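Local coordinates for USG-1 protein homolog (Pseudomonas aeruginosa, PDB 2HJS) that probably acts as an NAD(P)-dependent oxidoreductase of the aspartate-semialdehyde dehydrogenase family, though its own substrate and reaction have not been established, at residues V23-E28 with G321-A326; P108-S113 with E117-Q122. All blocks are in the same frame, centred on the assembly; numbering follows the deposited sequence. Where two conformers were deposited one is given.

Contact 1 (V23-E28 with G321-A326); sequences VGLLDE and GAALNA
In the Rossmann-type nucleotide-binding domain of this family, helix 17-28 follows the first strand, and here its last turns pack against helix 317-336 from the far end of the chain. Leu25 bridges the two helices. Its CG stands anti to its own carbonyl carbon (chi1 -72°), and with chi2 extended CD1 reaches across to the turn formed by Ala323 and Leu324. There the methyl meets the backbone as much as side chains: CD1 of Leu25 lies 3.6 Å from N of Leu324 and 3.7 Å from CA of Leu324. Two aliphatic carbons complete the seat, CB of Ala323 at 3.8 Å and CB of Leu324 at 4.0 Å from the same CD1 of Leu25. Ala323 presents only a methyl, consistent with the close approach of the leucine, and CA of Leu25 stands 7.0 Å from CA of Leu324. With CG anti to N (chi1 -177°), CB of Leu324 makes the nearer approach and the branch methyl CD1 lies only slightly farther, alongside the end of Leu25. No hydrogen bond joins the two segments; the join is a small, buried, apolar one. The turn at 321-324 is widened to a pi-type turn, and ND2 of Asn325 donates a nearly straight bond to O of Gly321 (2.8 Å), with that oxygen close to the plane of the Asn325 amide, although the donor is tilted from the carbonyl plane. Around this join, Ala323 also touches Ala21 and Leu22, while Ala322 rests on Val18, extending the helix-helix contact toward the start of helix 17-28. A salt bridge from Glu28 to Arg319 adds a polar link between the helices, and Val23 and Leu26 pack on strands 36-40 and 48-51 of that domain's mixed sheet.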
loop_
_atom_site.group_PDB
_atom_site.type_symbol
_atom_site.label_atom_id
_atom_site.label_comp_id
_atom_site.label_asym_id
_atom_site.label_seq_id
_atom_site.Cartn_x
_atom_site.Cartn_y
_atom_site.Cartn_z
ATOM N N VAL A 23 -26.251 -14.234 -3.396
ATOM C CA VAL A 23 -27.336 -15.178 -3.142
ATOM C C VAL A 23 -27.528 -15.375 -1.637
ATOM O O VAL A 23 -28.663 -15.375 -1.148
ATOM C CB VAL A 23 -27.113 -16.527 -3.869
ATOM C CG1 VAL A 23 -28.120 -17.570 -3.400
ATOM C CG2 VAL A 23 -27.198 -16.322 -5.402
ATOM N N GLY A 24 -26.440 -15.540 -0.898
ATOM C CA GLY A 24 -26.532 -15.655 0.559
ATOM C C GLY A 24 -27.169 -14.413 1.185
ATOM O O GLY A 24 -27.945 -14.523 2.125
ATOM N N LEU A 25 -26.844 -13.231 0.670
ATOM C CA LEU A 25 -27.451 -11.998 1.166
ATOM C C LEU A 25 -28.945 -11.854 0.872
ATOM O O LEU A 25 -29.670 -11.271 1.683
ATOM C CB LEU A 25 -26.721 -10.781 0.608
ATOM C CG LEU A 25 -25.331 -10.555 1.193
ATOM C CD1 LEU A 25 -24.637 -9.476 0.380
ATOM C CD2 LEU A 25 -25.384 -10.200 2.687
ATOM N N LEU A 26 -29.392 -12.353 -0.285
ATOM C CA LEU A 26 -30.804 -12.391 -0.588
ATOM C C LEU A 26 -31.548 -13.186 0.475
ATOM O O LEU A 26 -32.652 -12.824 0.851
ATOM C CB LEU A 26 -31.084 -12.984 -1.984
ATOM C CG LEU A 26 -30.527 -12.175 -3.159
ATOM C CD1 LEU A 26 -30.842 -12.900 -4.471
ATOM C CD2 LEU A 26 -31.041 -10.726 -3.145
ATOM N N ASP A 27 -30.930 -14.259 0.958
ATOM C CA ASP A 27 -31.564 -15.143 1.934
ATOM C C ASP A 27 -31.506 -14.459 3.323
ATOM O O ASP A 27 -32.544 -14.251 3.970
ATOM C CB ASP A 27 -30.816 -16.469 1.900
ATOM C CG ASP A 27 -31.376 -17.504 2.848
ATOM O OD1 ASP A 27 -32.501 -17.342 3.397
ATOM O OD2 ASP A 27 -30.683 -18.533 3.020
ATOM N N GLU A 28 -30.297 -14.064 3.736
ATOM C CA GLU A 28 -30.052 -13.366 5.006
ATOM C C GLU A 28 -30.951 -12.157 5.263
ATOM O O GLU A 28 -31.386 -11.930 6.396
ATOM C CB GLU A 28 -28.623 -12.816 5.017
ATOM C CG GLU A 28 -27.669 -13.437 5.976
ATOM C CD GLU A 28 -26.358 -12.623 6.067
ATOM O OE1 GLU A 28 -25.325 -13.120 5.532
ATOM O OE2 GLU A 28 -26.392 -11.487 6.637
ATOM N N GLY A 321 -18.396 -4.419 -0.640
ATOM C CA GLY A 321 -18.189 -3.493 -1.753
ATOM C C GLY A 321 -19.016 -3.869 -2.966
ATOM O O GLY A 321 -19.740 -3.032 -3.504
ATOM N N ALA A 322 -18.961 -5.139 -3.361
ATOM C CA ALA A 322 -19.730 -5.612 -4.510
ATOM C C ALA A 322 -21.163 -6.033 -4.129
ATOM O O ALA A 322 -22.131 -5.323 -4.468
ATOM C CB ALA A 322 -19.003 -6.744 -5.202
ATOM N N ALA A 323 -21.300 -7.164 -3.429
ATOM C CA ALA A 323 -22.613 -7.822 -3.250
ATOM C C ALA A 323 -23.665 -7.050 -2.443
ATOM O O ALA A 323 -24.816 -6.908 -2.882
ATOM C CB ALA A 323 -22.445 -9.258 -2.673
ATOM N N LEU A 324 -23.309 -6.601 -1.238
ATOM C CA LEU A 324 -24.298 -5.905 -0.409
ATOM C C LEU A 324 -24.726 -4.601 -1.069
ATOM O O LEU A 324 -25.905 -4.289 -1.078
ATOM C CB LEU A 324 -23.795 -5.658 1.017
ATOM C CG LEU A 324 -24.827 -5.000 1.940
ATOM C CD1 LEU A 324 -26.087 -5.878 2.086
ATOM C CD2 LEU A 324 -24.190 -4.741 3.288
ATOM N N ASN A 325 -23.799 -3.856 -1.664
ATOM C CA ASN A 325 -24.222 -2.637 -2.369
ATOM C C ASN A 325 -25.236 -2.921 -3.494
ATOM O O ASN A 325 -26.211 -2.177 -3.673
ATOM C CB ASN A 325 -23.012 -1.852 -2.899
ATOM C CG ASN A 325 -22.290 -1.087 -1.804
ATOM O OD1 ASN A 325 -22.926 -0.415 -0.983
ATOM N ND2 ASN A 325 -20.940 -1.169 -1.790
ATOM N N ALA A 326 -25.011 -4.000 -4.244
ATOM C CA ALA A 326 -25.927 -4.405 -5.305
ATOM C C ALA A 326 -27.308 -4.756 -4.720
ATOM O O ALA A 326 -28.344 -4.350 -5.239
ATOM C CB ALA A 326 -25.343 -5.587 -6.091
#

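Contact 2 (P108-S113 with E117-Q122)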
loop_
_atom_site.group_PDB
_atom_site.type_symbol
_atom_site.label_atom_id
_atom_site.label_comp_id
_atom_site.label_asym_id
_atom_site.label_seq_id
_atom_site.Cartn_x
_atom_site.Cartn_y
_atom_site.Cartn_z
ATOM N N PRO A 108 -25.578 3.497 -15.956
ATOM C CA PRO A 108 -24.893 4.398 -15.033
ATOM C C PRO A 108 -24.687 3.749 -13.655
ATOM O O PRO A 108 -25.545 2.972 -13.197
ATOM C CB PRO A 108 -25.838 5.610 -14.947
ATOM C CG PRO A 108 -27.158 5.134 -15.461
ATOM C CD PRO A 108 -26.911 3.996 -16.376
ATOM N N PRO A 109 -23.524 4.011 -13.027
ATOM C CA PRO A 109 -23.320 3.536 -11.659
ATOM C C PRO A 109 -24.210 4.253 -10.638
ATOM O O PRO A 109 -24.283 5.487 -10.646
ATOM C CB PRO A 109 -21.841 3.808 -11.397
ATOM C CG PRO A 109 -21.445 4.883 -12.388
ATOM C CD PRO A 109 -22.342 4.721 -13.571
ATOM N N VAL A 110 -24.905 3.475 -9.799
ATOM C CA VAL A 110 -25.758 4.018 -8.736
ATOM C C VAL A 110 -25.468 3.307 -7.418
ATOM O O VAL A 110 -25.340 2.056 -7.358
ATOM C CB VAL A 110 -27.293 3.896 -9.031
ATOM C CG1 VAL A 110 -28.117 4.606 -7.945
ATOM C CG2 VAL A 110 -27.674 4.425 -10.411
HETATM N N MSE A 111 -25.370 4.115 -6.365
HETATM C CA MSE A 111 -25.305 3.634 -4.990
HETATM C C MSE A 111 -26.329 4.322 -4.110
HETATM O O MSE A 111 -26.425 5.542 -4.092
HETATM C CB MSE A 111 -23.941 3.908 -4.394
HETATM C CG MSE A 111 -22.885 3.017 -4.924
HETATM SE SE MSE A 111 -21.174 3.550 -4.152
HETATM C CE MSE A 111 -21.462 2.866 -2.323
ATOM N N VAL A 112 -27.055 3.528 -3.336
ATOM C CA VAL A 112 -28.004 4.058 -2.345
ATOM C C VAL A 112 -27.372 5.104 -1.386
ATOM O O VAL A 112 -27.943 6.143 -1.165
ATOM C CB VAL A 112 -28.670 2.902 -1.547
ATOM C CG1 VAL A 112 -29.666 3.439 -0.528
ATOM C CG2 VAL A 112 -29.375 1.934 -2.509
ATOM N N SER A 113 -26.177 4.833 -0.856
ATOM C CA SER A 113 -25.563 5.725 0.147
ATOM C C SER A 113 -24.977 7.041 -0.448
ATOM O O SER A 113 -24.499 7.924 0.309
ATOM C CB SER A 113 -24.485 4.953 0.979
ATOM O OG SER A 113 -23.407 4.394 0.199
ATOM N N GLU A 117 -30.629 9.445 -5.733
ATOM C CA GLU A 117 -31.488 10.387 -6.449
ATOM C C GLU A 117 -31.286 10.341 -7.968
ATOM O O GLU A 117 -32.076 10.909 -8.715
ATOM C CB GLU A 117 -31.311 11.814 -5.890
ATOM C CG GLU A 117 -29.885 12.356 -5.896
ATOM C CD GLU A 117 -28.973 11.815 -4.791
ATOM O OE1 GLU A 117 -29.382 10.958 -3.988
ATOM O OE2 GLU A 117 -27.821 12.266 -4.721
ATOM N N ARG A 118 -30.239 9.651 -8.413
ATOM C CA ARG A 118 -30.018 9.415 -9.830
ATOM C C ARG A 118 -30.944 8.368 -10.415
ATOM O O ARG A 118 -31.032 8.266 -11.646
ATOM C CB ARG A 118 -28.595 8.995 -10.155
ATOM C CG ARG A 118 -28.570 8.514 -11.573
ATOM C CD ARG A 118 -27.251 8.137 -12.043
ATOM N NE ARG A 118 -26.668 9.149 -12.930
ATOM C CZ ARG A 118 -27.063 9.396 -14.171
ATOM N NH1 ARG A 118 -28.102 8.750 -14.704
ATOM N NH2 ARG A 118 -26.416 10.321 -14.871
ATOM N N LEU A 119 -31.585 7.567 -9.547
ATOM C CA LEU A 119 -32.608 6.622 -9.981
ATOM C C LEU A 119 -33.837 7.337 -10.477
ATOM O O LEU A 119 -34.440 6.920 -11.478
ATOM C CB LEU A 119 -33.045 5.699 -8.850
ATOM C CG LEU A 119 -32.085 4.556 -8.617
ATOM C CD1 LEU A 119 -32.780 3.604 -7.682
ATOM C CD2 LEU A 119 -31.746 3.897 -9.955
ATOM N N ALA A 120 -34.200 8.395 -9.745
ATOM C CA ALA A 120 -35.417 9.176 -9.969
ATOM C C ALA A 120 -35.628 9.650 -11.423
ATOM O O ALA A 120 -36.735 10.044 -11.781
ATOM C CB ALA A 120 -35.471 10.361 -8.989
ATOM N N SER A 121 -34.580 9.562 -12.243
ATOM C CA SER A 121 -34.607 10.029 -13.619
ATOM C C SER A 121 -34.664 8.958 -14.706
ATOM O O SER A 121 -34.881 9.312 -15.853
ATOM C CB SER A 121 -33.408 10.940 -13.888
ATOM O OG SER A 121 -32.205 10.206 -14.065
ATOM N N GLN A 122 -34.440 7.680 -14.374
ATOM C CA GLN A 122 -34.575 6.580 -15.362
ATOM C C GLN A 122 -35.999 6.009 -15.292
ATOM O O GLN A 122 -36.657 6.073 -14.238
ATOM C CB GLN A 122 -33.518 5.462 -15.136
ATOM C CG GLN A 122 -32.604 5.060 -16.396
ATOM C CD GLN A 122 -31.786 3.700 -16.256
ATOM O OE1 GLN A 122 -32.206 2.751 -15.552
ATOM N NE2 GLN A 122 -30.647 3.610 -16.983
#
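Pro108 lays CB over one face of the Arg118 guanidinium, 3.7 Å above its plane and displaced toward the rim. The ring also nears the end of that group, CG of Pro108 lying 3.8 Å from NH1 of Arg118. The arginine gets there by leaving its backbone with CG anti to N (chi1 168°) and then bending at chi3, which turns the flat group across the proline. Pro108 and Gln122 come at each other from opposite directions, NE2 of Gln122 lying 3.8 Å from CD of Pro108; OE1 of Gln122 accepts a hydrogen bond from the backbone N of Leu127. Farther along, Val110 divides its methyls: CG1 of Val110 packs on CG of Leu119 at 4.0 Å, while CG2 of Val110 lies 4.1 Å from CD of Arg118. No hydrogen bond crosses between the segments, and the aliphatic contacts pass from buried Val110 and Leu119 to the exposed arginine. Together they close the connection around helix 112-115. Pro108 and Val110 both form backbone hydrogen bonds with Ser129, at the end of strand 127-129, and Leu119 touches Leu128 of that strand and Leu332 and Leu333 of helix 317-336.

How the contacts relate
Helix 317-336 ties the two contacts together: it supplies residues 321-326 to contact 1 and, farther along, Leu332 and Leu333 to the surroundings of contact 2. The centres are 18 Å apart, yet their segments touch where OD1 of Asn325 meets CE of the selenomethionine Met111 at 3.8 Å, a packing contact. The pair illustrates how one C-terminal helix can serve distant parts of a chain, since it touches both helix 17-28 and the region 108-122. In chain order, contact 2 is nested within the loop closed by contact 1. A bound dioxane, probably from the crystallisation liquor, lies about 4 Å from the Leu324 side chain; it does not identify a substrate or cofactor site.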